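Local coordinates for protein 3-ketosteroid-delta4-5alpha-dehydrogenase (Rhodococcus jostii, PDB 4AT2) that is an FAD-dependent oxidoreductase of steroid catabolism that dehydrogenates 3-ketosteroids, introducing the delta-4 double bond into 5alpha-reduced substrates, at residues 154-159 against 315-320; 170-175 against 335-340; 164-169 against 181-186; 322-327 against 356-361. All coordinates share one frame; numbering follows the deposited sequence.

Contact 1 of 4, residues 154-159 against 315-320. With ASD (4-androstene-3-17-dione), chain B.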
loop_
_atom_site.group_PDB
_atom_site.type_symbol
_atom_site.label_atom_id
_atom_site.label_comp_id
_atom_site.label_asym_id
_atom_site.label_seq_id
_atom_site.Cartn_x
_atom_site.Cartn_y
_atom_site.Cartn_z
ATOM N N PRO A 154 9.943 -10.321 -26.984
ATOM C CA PRO A 154 9.129 -10.344 -25.772
ATOM C C PRO A 154 9.153 -11.717 -25.116
ATOM O O PRO A 154 9.088 -12.746 -25.815
ATOM C CB PRO A 154 7.722 -10.027 -26.294
ATOM C CG PRO A 154 7.972 -9.237 -27.547
ATOM C CD PRO A 154 9.145 -9.945 -28.165
ATOM N N GLY A 155 9.254 -11.733 -23.789
ATOM C CA GLY A 155 9.256 -12.984 -23.037
ATOM C C GLY A 155 9.547 -12.741 -21.569
ATOM O O GLY A 155 9.887 -11.627 -21.174
ATOM N N TRP A 156 9.421 -13.796 -20.775
ATOM C CA TRP A 156 9.663 -13.733 -19.342
ATOM C C TRP A 156 11.104 -13.997 -18.999
ATOM O O TRP A 156 11.598 -13.535 -17.969
ATOM C CB TRP A 156 8.775 -14.748 -18.635
ATOM C CG TRP A 156 7.341 -14.324 -18.453
ATOM C CD1 TRP A 156 6.199 -14.889 -19.033
ATOM C CD2 TRP A 156 6.831 -13.255 -17.583
ATOM N NE1 TRP A 156 5.065 -14.250 -18.594
ATOM C CE2 TRP A 156 5.373 -13.267 -17.723
ATOM C CE3 TRP A 156 7.419 -12.328 -16.720
ATOM C CZ2 TRP A 156 4.553 -12.384 -17.017
ATOM C CZ3 TRP A 156 6.585 -11.437 -16.023
ATOM C CH2 TRP A 156 5.183 -11.473 -16.164
ATOM N N GLU A 157 11.789 -14.752 -19.854
ATOM C CA GLU A 157 13.231 -14.980 -19.722
ATOM C C GLU A 157 13.844 -15.381 -21.070
ATOM O O GLU A 157 13.116 -15.690 -22.016
ATOM C CB GLU A 157 13.540 -16.027 -18.640
ATOM C CG GLU A 157 12.682 -17.271 -18.652
ATOM C CD GLU A 157 12.912 -18.145 -17.423
ATOM O OE1 GLU A 157 14.030 -18.689 -17.279
ATOM O OE2 GLU A 157 11.981 -18.290 -16.599
ATOM N N PRO A 158 15.184 -15.348 -21.176
ATOM C CA PRO A 158 15.784 -15.764 -22.443
ATOM C C PRO A 158 15.485 -17.255 -22.665
ATOM O O PRO A 158 15.664 -18.042 -21.732
ATOM C CB PRO A 158 17.285 -15.533 -22.211
ATOM C CG PRO A 158 17.369 -14.583 -21.062
ATOM C CD PRO A 158 16.204 -14.941 -20.191
ATOM N N PRO A 159 14.978 -17.627 -23.854
ATOM C CA PRO A 159 14.724 -19.045 -24.165
ATOM C C PRO A 159 16.003 -19.869 -24.209
ATOM O O PRO A 159 15.968 -21.078 -23.961
ATOM C CB PRO A 159 14.090 -19.001 -25.559
ATOM C CG PRO A 159 14.405 -17.652 -26.102
ATOM C CD PRO A 159 14.435 -16.746 -24.903
ATOM N N CYS A 315 0.502 -15.416 -18.815
ATOM C CA CYS A 315 0.221 -15.597 -20.224
ATOM C C CYS A 315 1.507 -15.269 -20.973
ATOM O O CYS A 315 2.306 -14.452 -20.516
ATOM C CB CYS A 315 -0.927 -14.679 -20.653
ATOM S SG CYS A 315 -1.438 -14.896 -22.375
ATOM N N ASP A 316 1.731 -15.909 -22.113
ATOM C CA ASP A 316 2.989 -15.719 -22.805
ATOM C C ASP A 316 3.084 -14.333 -23.463
ATOM O O ASP A 316 2.162 -13.922 -24.171
ATOM C CB ASP A 316 3.197 -16.791 -23.869
ATOM C CG ASP A 316 4.581 -16.747 -24.426
ATOM O OD1 ASP A 316 5.502 -17.167 -23.697
ATOM O OD2 ASP A 316 4.759 -16.251 -25.561
ATOM N N PRO A 317 4.204 -13.625 -23.251
ATOM C CA PRO A 317 4.336 -12.287 -23.840
ATOM C C PRO A 317 4.316 -12.219 -25.369
ATOM O O PRO A 317 3.971 -11.174 -25.921
ATOM C CB PRO A 317 5.685 -11.798 -23.279
ATOM C CG PRO A 317 5.785 -12.495 -21.955
ATOM C CD PRO A 317 5.287 -13.887 -22.279
ATOM N N GLN A 318 4.671 -13.304 -26.058
ATOM C CA GLN A 318 4.639 -13.276 -27.522
ATOM C C GLN A 318 3.204 -13.225 -28.055
ATOM O O GLN A 318 2.975 -12.735 -29.156
ATOM C CB GLN A 318 5.392 -14.474 -28.119
ATOM C CG GLN A 318 6.894 -14.475 -27.801
ATOM C CD GLN A 318 7.742 -13.767 -28.847
ATOM O OE1 GLN A 318 7.334 -12.762 -29.423
ATOM N NE2 GLN A 318 8.936 -14.306 -29.103
ATOM N N LEU A 319 2.251 -13.738 -27.278
ATOM C CA LEU A 319 0.827 -13.584 -27.618
ATOM C C LEU A 319 0.360 -12.170 -27.278
ATOM O O LEU A 319 -0.263 -11.486 -28.112
ATOM C CB LEU A 319 -0.038 -14.607 -26.874
ATOM C CG LEU A 319 0.204 -16.071 -27.259
ATOM C CD1 LEU A 319 -0.558 -16.979 -26.309
ATOM C CD2 LEU A 319 -0.210 -16.319 -28.696
ATOM N N ILE A 320 0.662 -11.745 -26.050
ATOM C CA ILE A 320 0.205 -10.447 -25.541
ATOM C C ILE A 320 0.578 -9.314 -26.503
ATOM O O ILE A 320 -0.255 -8.463 -26.837
ATOM C CB ILE A 320 0.774 -10.164 -24.122
ATOM C CG1 ILE A 320 0.251 -11.197 -23.113
ATOM C CG2 ILE A 320 0.415 -8.763 -23.640
ATOM C CD1 ILE A 320 0.948 -11.141 -21.770
HETATM C C1 ASD B . 9.386 -13.335 -11.188
HETATM C C10 ASD B . 9.304 -13.545 -12.711
HETATM C C11 ASD B . 7.128 -14.920 -12.471
HETATM C C12 ASD B . 6.309 -16.191 -12.806
HETATM C C13 ASD B . 6.455 -16.550 -14.282
HETATM C C14 ASD B . 7.941 -16.694 -14.606
HETATM C C15 ASD B . 7.999 -17.471 -15.930
HETATM C C16 ASD B . 6.892 -18.528 -15.775
HETATM C C17 ASD B . 6.004 -17.916 -14.703
HETATM C C18 ASD B . 5.670 -15.581 -15.173
HETATM C C19 ASD B . 8.560 -12.372 -13.356
HETATM C C2 ASD B . 10.221 -12.110 -10.757
HETATM C C3 ASD B . 11.512 -11.995 -11.541
HETATM C C4 ASD B . 11.725 -12.874 -12.719
HETATM C C5 ASD B . 10.706 -13.551 -13.300
HETATM C C6 ASD B . 10.998 -14.280 -14.606
HETATM C C7 ASD B . 10.232 -15.597 -14.723
HETATM C C8 ASD B . 8.743 -15.392 -14.445
HETATM C C9 ASD B . 8.586 -14.891 -12.986
HETATM O O1 ASD B . 12.387 -11.204 -11.191
HETATM O O2 ASD B . 5.010 -18.464 -14.242
#
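Trp156 and Pro317 meet in the wall of the steroid pocket, the indole filling the layer between the first turn of helix 317-320 and the bound 4-androstene-3,17-dione. The two side chains cross at about a right angle. On one face of the indole, Pro317 CG makes a CH-pi contact with the five-membered ring of Trp156, 4.0 Å from its centroid and displaced toward the rim. Methyl C18 of the steroid sits over the centre of the opposite face, and the second angular methyl, C19, comes to 3.4 Å from Trp156 CZ3. At the indole edge, Trp156 NE1 gives a weak hydrogen bond to Cys315 O (3.4 Å). Chi1 of Trp156 (-79°) swings the indole toward Pro317, and chi2 (114°) turns its two faces to proline and steroid. An alanine in place of Trp156 would probably open a gap between Pro317 and the steroid, leaving methyl C18 without its aromatic support. Farther along, the rings of Pro154 and Pro317 touch through their CB atoms, and Pro317 CB also lies against Gly155 N. Asp316 is the N-cap of the helix: its OD2 accepts from Gln318 N (3.0 Å), while OD1 is held by Thr372 and Thr374. Bent at chi2, Gln318 lays CG 3.4 Å from Pro154 O and OE1 by Pro154 CD, while NE2 bonds Thr371 O and Glu153 OE1.

Contact 2 of 4, residues 170-175 against 335-340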
loop_
_atom_site.group_PDB
_atom_site.type_symbol
_atom_site.label_atom_id
_atom_site.label_comp_id
_atom_site.label_asym_id
_atom_site.label_seq_id
_atom_site.Cartn_x
_atom_site.Cartn_y
_atom_site.Cartn_z
ATOM N N GLU A 170 11.929 -0.863 -19.898
ATOM C CA GLU A 170 12.794 0.275 -20.256
ATOM C C GLU A 170 12.570 0.711 -21.699
ATOM O O GLU A 170 12.733 1.886 -22.027
ATOM C CB GLU A 170 14.280 -0.074 -20.095
ATOM C CG GLU A 170 14.725 -0.409 -18.677
ATOM C CD GLU A 170 14.505 -1.874 -18.298
ATOM O OE1 GLU A 170 13.883 -2.645 -19.060
ATOM O OE2 GLU A 170 14.962 -2.253 -17.204
ATOM N N ASN A 171 12.215 -0.248 -22.552
ATOM C CA ASN A 171 12.021 0.006 -23.972
ATOM C C ASN A 171 10.544 0.046 -24.347
ATOM O O ASN A 171 10.157 -0.361 -25.450
ATOM C CB ASN A 171 12.756 -1.056 -24.790
ATOM C CG ASN A 171 12.927 -0.658 -26.240
ATOM O OD1 ASN A 171 13.148 0.514 -26.550
ATOM N ND2 ASN A 171 12.860 -1.638 -27.137
ATOM N N ALA A 172 9.718 0.531 -23.419
ATOM C CA ALA A 172 8.287 0.721 -23.673
ATOM C C ALA A 172 7.790 1.951 -22.930
ATOM O O ALA A 172 8.467 2.455 -22.032
ATOM C CB ALA A 172 7.482 -0.520 -23.275
ATOM N N ALA A 173 6.626 2.447 -23.341
ATOM C CA ALA A 173 6.000 3.588 -22.677
ATOM C C ALA A 173 5.610 3.200 -21.253
ATOM O O ALA A 173 5.267 2.044 -21.005
ATOM C CB ALA A 173 4.772 4.016 -23.459
ATOM N N PRO A 174 5.656 4.148 -20.301
ATOM C CA PRO A 174 6.059 5.548 -20.451
ATOM C C PRO A 174 7.567 5.761 -20.332
ATOM O O PRO A 174 8.052 6.846 -20.643
ATOM C CB PRO A 174 5.353 6.220 -19.267
ATOM C CG PRO A 174 5.406 5.167 -18.193
ATOM C CD PRO A 174 5.170 3.868 -18.927
ATOM N N PHE A 175 8.300 4.738 -19.903
ATOM C CA PHE A 175 9.687 4.934 -19.465
ATOM C C PHE A 175 10.669 5.228 -20.579
ATOM O O PHE A 175 11.671 5.896 -20.349
ATOM C CB PHE A 175 10.142 3.758 -18.593
ATOM C CG PHE A 175 9.212 3.511 -17.449
ATOM C CD1 PHE A 175 9.004 4.509 -16.493
ATOM C CD2 PHE A 175 8.481 2.330 -17.365
ATOM C CE1 PHE A 175 8.102 4.312 -15.456
ATOM C CE2 PHE A 175 7.580 2.129 -16.325
ATOM C CZ PHE A 175 7.389 3.127 -15.375
ATOM N N PRO A 335 0.240 -0.412 -22.593
ATOM C CA PRO A 335 0.828 -0.831 -23.871
ATOM C C PRO A 335 1.265 -2.297 -23.784
ATOM O O PRO A 335 1.876 -2.716 -22.790
ATOM C CB PRO A 335 2.040 0.099 -24.023
ATOM C CG PRO A 335 2.399 0.448 -22.591
ATOM C CD PRO A 335 1.062 0.619 -21.928
ATOM N N GLU A 336 0.933 -3.069 -24.818
ATOM C CA GLU A 336 1.089 -4.525 -24.753
ATOM C C GLU A 336 2.534 -4.986 -24.927
ATOM O O GLU A 336 2.813 -6.189 -24.830
ATOM C CB GLU A 336 0.128 -5.229 -25.736
ATOM C CG GLU A 336 -1.361 -5.060 -25.398
ATOM C CD GLU A 336 -1.966 -3.737 -25.868
ATOM O OE1 GLU A 336 -1.279 -2.962 -26.583
ATOM O OE2 GLU A 336 -3.140 -3.454 -25.527
ATOM N N ASP A 337 3.445 -4.032 -25.162
ATOM C CA ASP A 337 4.868 -4.343 -25.299
ATOM C C ASP A 337 5.694 -3.973 -24.072
ATOM O O ASP A 337 6.911 -4.122 -24.082
ATOM C CB ASP A 337 5.456 -3.720 -26.577
ATOM C CG ASP A 337 5.356 -2.200 -26.604
ATOM O OD1 ASP A 337 4.624 -1.614 -25.770
ATOM O OD2 ASP A 337 6.029 -1.597 -27.466
ATOM N N THR A 338 5.041 -3.533 -23.000
ATOM C CA THR A 338 5.793 -3.314 -21.770
ATOM C C THR A 338 6.112 -4.643 -21.091
ATOM O O THR A 338 5.661 -5.705 -21.529
ATOM C CB THR A 338 5.120 -2.308 -20.797
ATOM O OG1 THR A 338 6.056 -1.983 -19.753
ATOM C CG2 THR A 338 3.864 -2.895 -20.165
ATOM N N TYR A 339 6.930 -4.569 -20.045
ATOM C CA TYR A 339 7.261 -5.717 -19.211
ATOM C C TYR A 339 5.985 -6.401 -18.713
ATOM O O TYR A 339 5.071 -5.746 -18.211
ATOM C CB TYR A 339 8.105 -5.202 -18.037
ATOM C CG TYR A 339 8.383 -6.171 -16.905
ATOM C CD1 TYR A 339 8.869 -7.448 -17.153
ATOM C CD2 TYR A 339 8.193 -5.777 -15.577
ATOM C CE1 TYR A 339 9.137 -8.327 -16.107
ATOM C CE2 TYR A 339 8.470 -6.637 -14.526
ATOM C CZ TYR A 339 8.939 -7.911 -14.807
ATOM O OH TYR A 339 9.216 -8.775 -13.766
ATOM N N SER A 340 5.922 -7.719 -18.847
ATOM C CA SER A 340 4.692 -8.412 -18.461
ATOM C C SER A 340 4.401 -8.343 -16.949
ATOM O O SER A 340 3.253 -8.471 -16.539
ATOM C CB SER A 340 4.639 -9.824 -19.051
ATOM O OG SER A 340 4.352 -9.747 -20.450
HETATM O O HOH W 1 9.332 -3.304 -24.964
HETATM O O HOH W 2 7.196 0.419 -19.840
HETATM O O HOH W 3 5.534 1.006 -25.483
#
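Ala172 presses its methyl into a type I beta turn, Pro335 to Thr338, in the loop that leads into helix 340-350. Its CB lies 3.6 Å from Thr338 CA and 3.7 Å from Asp337 O, so the alanine packs against turn backbone as much as against side chains. No direct hydrogen bond joins the two segments; waters and Lys424 carry the polar links. Asp337 can be followed outward. Its CB carries CG in the position between the backbone N and the carbonyl carbon (chi1 61°), which brings the carboxylate alongside Ala172. From CG the two oxygens part company: OD1 comes to 3.9 Å from Ala172 CB and accepts from a water that in turn takes the N-H of Ala173 (2.8 Å from that N), whereas OD2 forms a salt bridge with Lys424. The same lysine also bonds Asn171 O, tying both loops to one charge. A second water donates to Asp337 O and, weakly, to Asn171 O. The turn itself is closed by Thr338 N on Pro335 O (3.3 Å), and Pro335 CG packs against Ala173 O. Next to the turn, Tyr339 is the N-cap residue of helix 340-350 and belongs to the steroid pocket, its hydroxyl bonded to Ser488. The last bridge uses a third water, 2.8 Å from Ala173 O, to which it probably donates, and 2.7 Å from Thr338 OG1.

Contact 3 of 4, residues 164-169 against 181-186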
loop_
_atom_site.group_PDB
_atom_site.type_symbol
_atom_site.label_atom_id
_atom_site.label_comp_id
_atom_site.label_asym_id
_atom_site.label_seq_id
_atom_site.Cartn_x
_atom_site.Cartn_y
_atom_site.Cartn_z
ATOM N N LEU A 164 21.809 -11.170 -21.662
ATOM C CA LEU A 164 21.220 -9.836 -21.498
ATOM C C LEU A 164 19.846 -9.738 -22.150
ATOM O O LEU A 164 19.629 -10.252 -23.253
ATOM C CB LEU A 164 22.179 -8.758 -22.047
ATOM C CG LEU A 164 21.862 -7.274 -21.801
ATOM C CD1 LEU A 164 22.008 -6.900 -20.331
ATOM C CD2 LEU A 164 22.799 -6.422 -22.647
ATOM N N MET A 165 18.919 -9.089 -21.450
ATOM C CA MET A 165 17.537 -8.966 -21.925
ATOM C C MET A 165 16.895 -7.778 -21.226
ATOM O O MET A 165 17.232 -7.489 -20.081
ATOM C CB MET A 165 16.779 -10.258 -21.595
ATOM C CG MET A 165 15.375 -10.352 -22.159
ATOM S SD MET A 165 14.689 -11.993 -21.817
ATOM C CE MET A 165 12.963 -11.699 -22.177
ATOM N N TYR A 166 15.999 -7.077 -21.918
ATOM C CA TYR A 166 15.146 -6.090 -21.248
ATOM C C TYR A 166 14.285 -6.793 -20.218
ATOM O O TYR A 166 13.750 -7.872 -20.479
ATOM C CB TYR A 166 14.247 -5.341 -22.240
ATOM C CG TYR A 166 14.956 -4.215 -22.961
ATOM C CD1 TYR A 166 15.179 -2.988 -22.323
ATOM C CD2 TYR A 166 15.409 -4.375 -24.278
ATOM C CE1 TYR A 166 15.824 -1.944 -22.977
ATOM C CE2 TYR A 166 16.059 -3.336 -24.939
ATOM C CZ TYR A 166 16.263 -2.129 -24.286
ATOM O OH TYR A 166 16.914 -1.092 -24.931
ATOM N N SER A 167 14.138 -6.177 -19.045
ATOM C CA SER A 167 13.475 -6.868 -17.932
ATOM C C SER A 167 12.598 -5.959 -17.062
ATOM O O SER A 167 12.065 -6.410 -16.040
ATOM C CB SER A 167 14.526 -7.614 -17.073
ATOM O OG SER A 167 15.286 -6.722 -16.268
ATOM N N GLY A 168 12.455 -4.696 -17.458
ATOM C CA GLY A 168 11.720 -3.729 -16.637
ATOM C C GLY A 168 10.793 -2.770 -17.365
ATOM O O GLY A 168 10.215 -1.880 -16.735
ATOM N N GLY A 169 10.646 -2.938 -18.677
ATOM C CA GLY A 169 9.828 -2.012 -19.471
ATOM C C GLY A 169 10.600 -0.773 -19.903
ATOM O O GLY A 169 10.002 0.249 -20.253
ATOM N N PRO A 181 16.298 3.945 -23.223
ATOM C CA PRO A 181 16.202 2.493 -23.023
ATOM C C PRO A 181 17.562 1.804 -23.015
ATOM O O PRO A 181 18.408 2.075 -23.870
ATOM C CB PRO A 181 15.402 2.026 -24.241
ATOM C CG PRO A 181 14.535 3.204 -24.570
ATOM C CD PRO A 181 15.412 4.402 -24.312
ATOM N N ALA A 182 17.764 0.946 -22.025
ATOM C CA ALA A 182 18.944 0.101 -21.962
ATOM C C ALA A 182 18.511 -1.161 -21.234
ATOM O O ALA A 182 17.838 -1.084 -20.206
ATOM C CB ALA A 182 20.075 0.787 -21.199
ATOM N N PRO A 183 18.873 -2.329 -21.774
ATOM C CA PRO A 183 18.536 -3.585 -21.119
ATOM C C PRO A 183 19.447 -3.793 -19.925
ATOM O O PRO A 183 20.657 -3.557 -20.025
ATOM C CB PRO A 183 18.792 -4.624 -22.219
ATOM C CG PRO A 183 19.871 -4.010 -23.059
ATOM C CD PRO A 183 19.572 -2.528 -23.060
ATOM N N ARG A 184 18.865 -4.242 -18.814
ATOM C CA ARG A 184 19.614 -4.402 -17.572
ATOM C C ARG A 184 19.400 -5.777 -16.950
ATOM O O ARG A 184 19.932 -6.061 -15.888
ATOM C CB ARG A 184 19.232 -3.285 -16.593
ATOM C CG ARG A 184 19.613 -1.908 -17.139
ATOM C CD ARG A 184 19.492 -0.789 -16.119
ATOM N NE ARG A 184 19.695 0.483 -16.815
ATOM C CZ ARG A 184 18.709 1.272 -17.233
ATOM N NH1 ARG A 184 17.433 0.967 -16.985
ATOM N NH2 ARG A 184 19.005 2.383 -17.901
ATOM N N GLY A 185 18.623 -6.634 -17.609
ATOM C CA GLY A 185 18.459 -8.001 -17.112
ATOM C C GLY A 185 19.674 -8.848 -17.474
ATOM O O GLY A 185 19.771 -9.339 -18.604
ATOM N N HIS A 186 20.600 -9.008 -16.523
ATOM C CA HIS A 186 21.804 -9.838 -16.716
ATOM C C HIS A 186 21.532 -11.221 -16.205
ATOM O O HIS A 186 21.137 -11.379 -15.058
ATOM C CB HIS A 186 22.996 -9.232 -15.981
ATOM C CG HIS A 186 23.496 -7.940 -16.585
ATOM N ND1 HIS A 186 22.740 -6.818 -16.657
ATOM C CD2 HIS A 186 24.728 -7.621 -17.138
ATOM C CE1 HIS A 186 23.468 -5.838 -17.224
ATOM N NE2 HIS A 186 24.685 -6.335 -17.517
HETATM O O HOH W 4 16.207 -4.598 -17.865
#
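A short antiparallel beta ladder pairs strand 164-165 with strand 185-186, which is the middle strand of a three-stranded sheet also containing 87-88. Met165 and Gly185 form its hydrogen-bonded pair: Met165 N donates to Gly185 O and Gly185 N to Met165 O, both at 3.0 Å. A side chain on Gly185 would clash with Met165 O and Ser167 CB. Beyond the ladder, the Tyr166 ring lies over Pro183, whose CB sits 3.8 Å from the ring centroid and only 4° off its normal. The hydroxyl reaches on to Pro181, with Tyr166 OH 3.5 Å from Pro181 CB. A serine in place of Tyr166 would probably leave the ring of Pro183 without its aromatic cover and a gap beside Pro181. On the Leu164 side, CG anti to the backbone N (chi1 -171°) brings CD1 over the His186 imidazole, 3.8 Å from its centroid. That ring is pinned in its own plane by His186 ND1 donating to Arg184 O at 3.0 Å, while NE2 binds Thr93.

Contact 4 of 4, residues 322-327 against 356-361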
loop_
_atom_site.group_PDB
_atom_site.type_symbol
_atom_site.label_atom_id
_atom_site.label_comp_id
_atom_site.label_asym_id
_atom_site.label_seq_id
_atom_site.Cartn_x
_atom_site.Cartn_y
_atom_site.Cartn_z
ATOM N N ARG A 322 1.007 -9.130 -29.582
ATOM C CA ARG A 322 0.372 -9.154 -30.891
ATOM C C ARG A 322 -1.136 -8.899 -30.858
ATOM O O ARG A 322 -1.797 -8.939 -31.890
ATOM C CB ARG A 322 0.675 -10.488 -31.593
ATOM C CG ARG A 322 2.124 -10.604 -32.023
ATOM C CD ARG A 322 2.463 -12.011 -32.505
ATOM N NE ARG A 322 3.783 -12.002 -33.125
ATOM C CZ ARG A 322 4.939 -12.092 -32.466
ATOM N NH1 ARG A 322 4.974 -12.260 -31.141
ATOM N NH2 ARG A 322 6.075 -12.020 -33.155
ATOM N N GLY A 323 -1.677 -8.625 -29.675
ATOM C CA GLY A 323 -3.081 -8.245 -29.569
ATOM C C GLY A 323 -3.252 -6.959 -28.783
ATOM O O GLY A 323 -2.290 -6.198 -28.583
ATOM N N ILE A 324 -4.478 -6.711 -28.328
ATOM C CA ILE A 324 -4.708 -5.650 -27.353
ATOM C C ILE A 324 -5.318 -6.213 -26.084
ATOM O O ILE A 324 -6.192 -7.093 -26.127
ATOM C CB ILE A 324 -5.570 -4.498 -27.908
ATOM C CG1 ILE A 324 -6.939 -4.995 -28.404
ATOM C CG2 ILE A 324 -4.818 -3.816 -29.042
ATOM C CD1 ILE A 324 -7.937 -3.869 -28.619
ATOM N N LEU A 325 -4.835 -5.716 -24.951
ATOM C CA LEU A 325 -5.435 -6.067 -23.672
ATOM C C LEU A 325 -6.569 -5.106 -23.371
ATOM O O LEU A 325 -6.411 -3.898 -23.495
ATOM C CB LEU A 325 -4.399 -6.002 -22.546
ATOM C CG LEU A 325 -3.398 -7.154 -22.521
ATOM C CD1 LEU A 325 -2.254 -6.813 -21.581
ATOM C CD2 LEU A 325 -4.056 -8.486 -22.147
ATOM N N VAL A 326 -7.720 -5.648 -23.000
ATOM C CA VAL A 326 -8.817 -4.803 -22.552
ATOM C C VAL A 326 -9.239 -5.193 -21.150
ATOM O O VAL A 326 -9.084 -6.344 -20.750
ATOM C CB VAL A 326 -10.025 -4.796 -23.527
ATOM C CG1 VAL A 326 -9.595 -4.235 -24.884
ATOM C CG2 VAL A 326 -10.675 -6.175 -23.643
ATOM N N ASN A 327 -9.746 -4.223 -20.391
ATOM C CA ASN A 327 -10.254 -4.503 -19.057
ATOM C C ASN A 327 -11.701 -5.026 -19.095
ATOM O O ASN A 327 -12.222 -5.361 -20.167
ATOM C CB ASN A 327 -10.088 -3.250 -18.181
ATOM C CG ASN A 327 -10.924 -2.078 -18.660
ATOM O OD1 ASN A 327 -11.844 -2.226 -19.472
ATOM N ND2 ASN A 327 -10.617 -0.893 -18.136
ATOM N N PHE A 356 -8.703 -9.182 -20.767
ATOM C CA PHE A 356 -8.892 -10.081 -21.895
ATOM C C PHE A 356 -7.902 -9.687 -22.958
ATOM O O PHE A 356 -7.633 -8.495 -23.131
ATOM C CB PHE A 356 -10.300 -9.929 -22.494
ATOM C CG PHE A 356 -11.414 -10.101 -21.505
ATOM C CD1 PHE A 356 -11.918 -11.364 -21.219
ATOM C CD2 PHE A 356 -11.968 -8.995 -20.868
ATOM C CE1 PHE A 356 -12.955 -11.520 -20.313
ATOM C CE2 PHE A 356 -13.008 -9.145 -19.956
ATOM C CZ PHE A 356 -13.510 -10.414 -19.691
ATOM N N LEU A 357 -7.360 -10.671 -23.675
ATOM C CA LEU A 357 -6.537 -10.374 -24.847
ATOM C C LEU A 357 -7.384 -10.539 -26.099
ATOM O O LEU A 357 -7.899 -11.629 -26.380
ATOM C CB LEU A 357 -5.270 -11.266 -24.916
ATOM C CG LEU A 357 -4.339 -10.902 -26.089
ATOM C CD1 LEU A 357 -3.635 -9.571 -25.827
ATOM C CD2 LEU A 357 -3.317 -12.003 -26.366
ATOM N N ILE A 358 -7.527 -9.440 -26.837
ATOM C CA ILE A 358 -8.255 -9.437 -28.110
ATOM C C ILE A 358 -7.200 -9.554 -29.205
ATOM O O ILE A 358 -6.265 -8.747 -29.267
ATOM C CB ILE A 358 -9.080 -8.143 -28.302
ATOM C CG1 ILE A 358 -9.885 -7.802 -27.029
ATOM C CG2 ILE A 358 -9.959 -8.267 -29.546
ATOM C CD1 ILE A 358 -10.893 -8.870 -26.618
ATOM N N ILE A 359 -7.323 -10.580 -30.038
ATOM C CA ILE A 359 -6.268 -10.883 -31.004
ATOM C C ILE A 359 -6.859 -11.557 -32.228
ATOM O O ILE A 359 -7.747 -12.427 -32.096
ATOM C CB ILE A 359 -5.163 -11.748 -30.329
ATOM C CG1 ILE A 359 -3.956 -11.953 -31.263
ATOM C CG2 ILE A 359 -5.745 -13.058 -29.778
ATOM C CD1 ILE A 359 -2.705 -12.460 -30.552
ATOM N N ASP A 360 -6.418 -11.148 -33.420
ATOM C CA ASP A 360 -6.927 -11.808 -34.617
ATOM C C ASP A 360 -6.256 -13.165 -34.801
ATOM O O ASP A 360 -5.198 -13.447 -34.223
ATOM C CB ASP A 360 -6.931 -10.919 -35.882
ATOM C CG ASP A 360 -5.547 -10.493 -36.342
ATOM O OD1 ASP A 360 -4.621 -11.316 -36.386
ATOM O OD2 ASP A 360 -5.408 -9.320 -36.723
ATOM N N GLU A 361 -6.911 -14.027 -35.564
ATOM C CA GLU A 361 -6.477 -15.411 -35.671
ATOM C C GLU A 361 -5.051 -15.515 -36.219
ATOM O O GLU A 361 -4.239 -16.263 -35.680
ATOM C CB GLU A 361 -7.499 -16.175 -36.516
ATOM C CG GLU A 361 -7.104 -17.510 -37.113
ATOM C CD GLU A 361 -8.276 -18.078 -37.894
ATOM O OE1 GLU A 361 -9.273 -18.478 -37.249
ATOM O OE2 GLU A 361 -8.239 -18.058 -39.141
HETATM O O HOH W 5 -4.335 -9.087 -33.370
#
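Ile324 and Ile358 face each other as a hydrogen-bonded pair in an antiparallel ladder, with Ile324 N to Ile358 O at 2.9 Å and Ile358 N to Ile324 O at 2.8 Å. Val326 and Phe356 repeat the pattern, giving four backbone bonds, the straightest Ile358 N to Ile324 O at 171°. On the face of Ile324, Val326 and Ile358, CG1 of Ile324 meets Ile358 CB, and Val326 CG2 lies 3.8 Å from Ile358 CG1, these last two side chains crossing at about a right angle. The opposite face carries the non-hydrogen-bonded pair: Leu325 CD2 touches Leu357 CD1 at 3.9 Å. Leu357 reaches back across the ladder, its CG swung opposite the backbone N (chi1 -176°), and sets CD1 against Ile324 O. Gly323 CA lies 3.2 Å from Ile358 O, and the Ile359 side chain rests against the glycine; a CB there would clash with that oxygen. The Phe356 ring turns its edge to Asn327 O, which lies in the ring plane.

At the other end a water donates to Arg322 O and accepts from Asp360 N. Farther out, the Arg322 guanidinium forms a salt bridge with Glu366, and Asp360 caps helix 361-369. Strand 324-326 is one of the two outermost strands of a four-stranded antiparallel sheet, with 383-385 at the other edge; 356-360 bonds onward to strand 435-439, and helix 401-413 packs on the face of Ile324, Val326 and Ile358.

How the contacts relate
Contact 1 lies at the steroid, its Trp156 side chain about 8 Å from FAD; the centres of contacts 2, 3 and 4 are about 13, 14 and 15 Å from its own. Ser340 joins contacts 1 and 2, its CB 3.3 Å from Trp156 CZ2. Contact 3 lies beside the pocket: Met165 CE is 3.2 Å from Gly155 O, and the Ser167 side chain is about 7 Å from the steroid. Contact 4 stands farther off, its Leu325 side chain about 13 Å from the steroid. It meets contact 1 where Leu357 and Ile359 pack on Leu319 O, and contact 2 through a probable hydrogen bond between Leu325 N and Glu336 OE2. Contacts 3 and 4 do not touch, their nearest atoms about 12 Å apart.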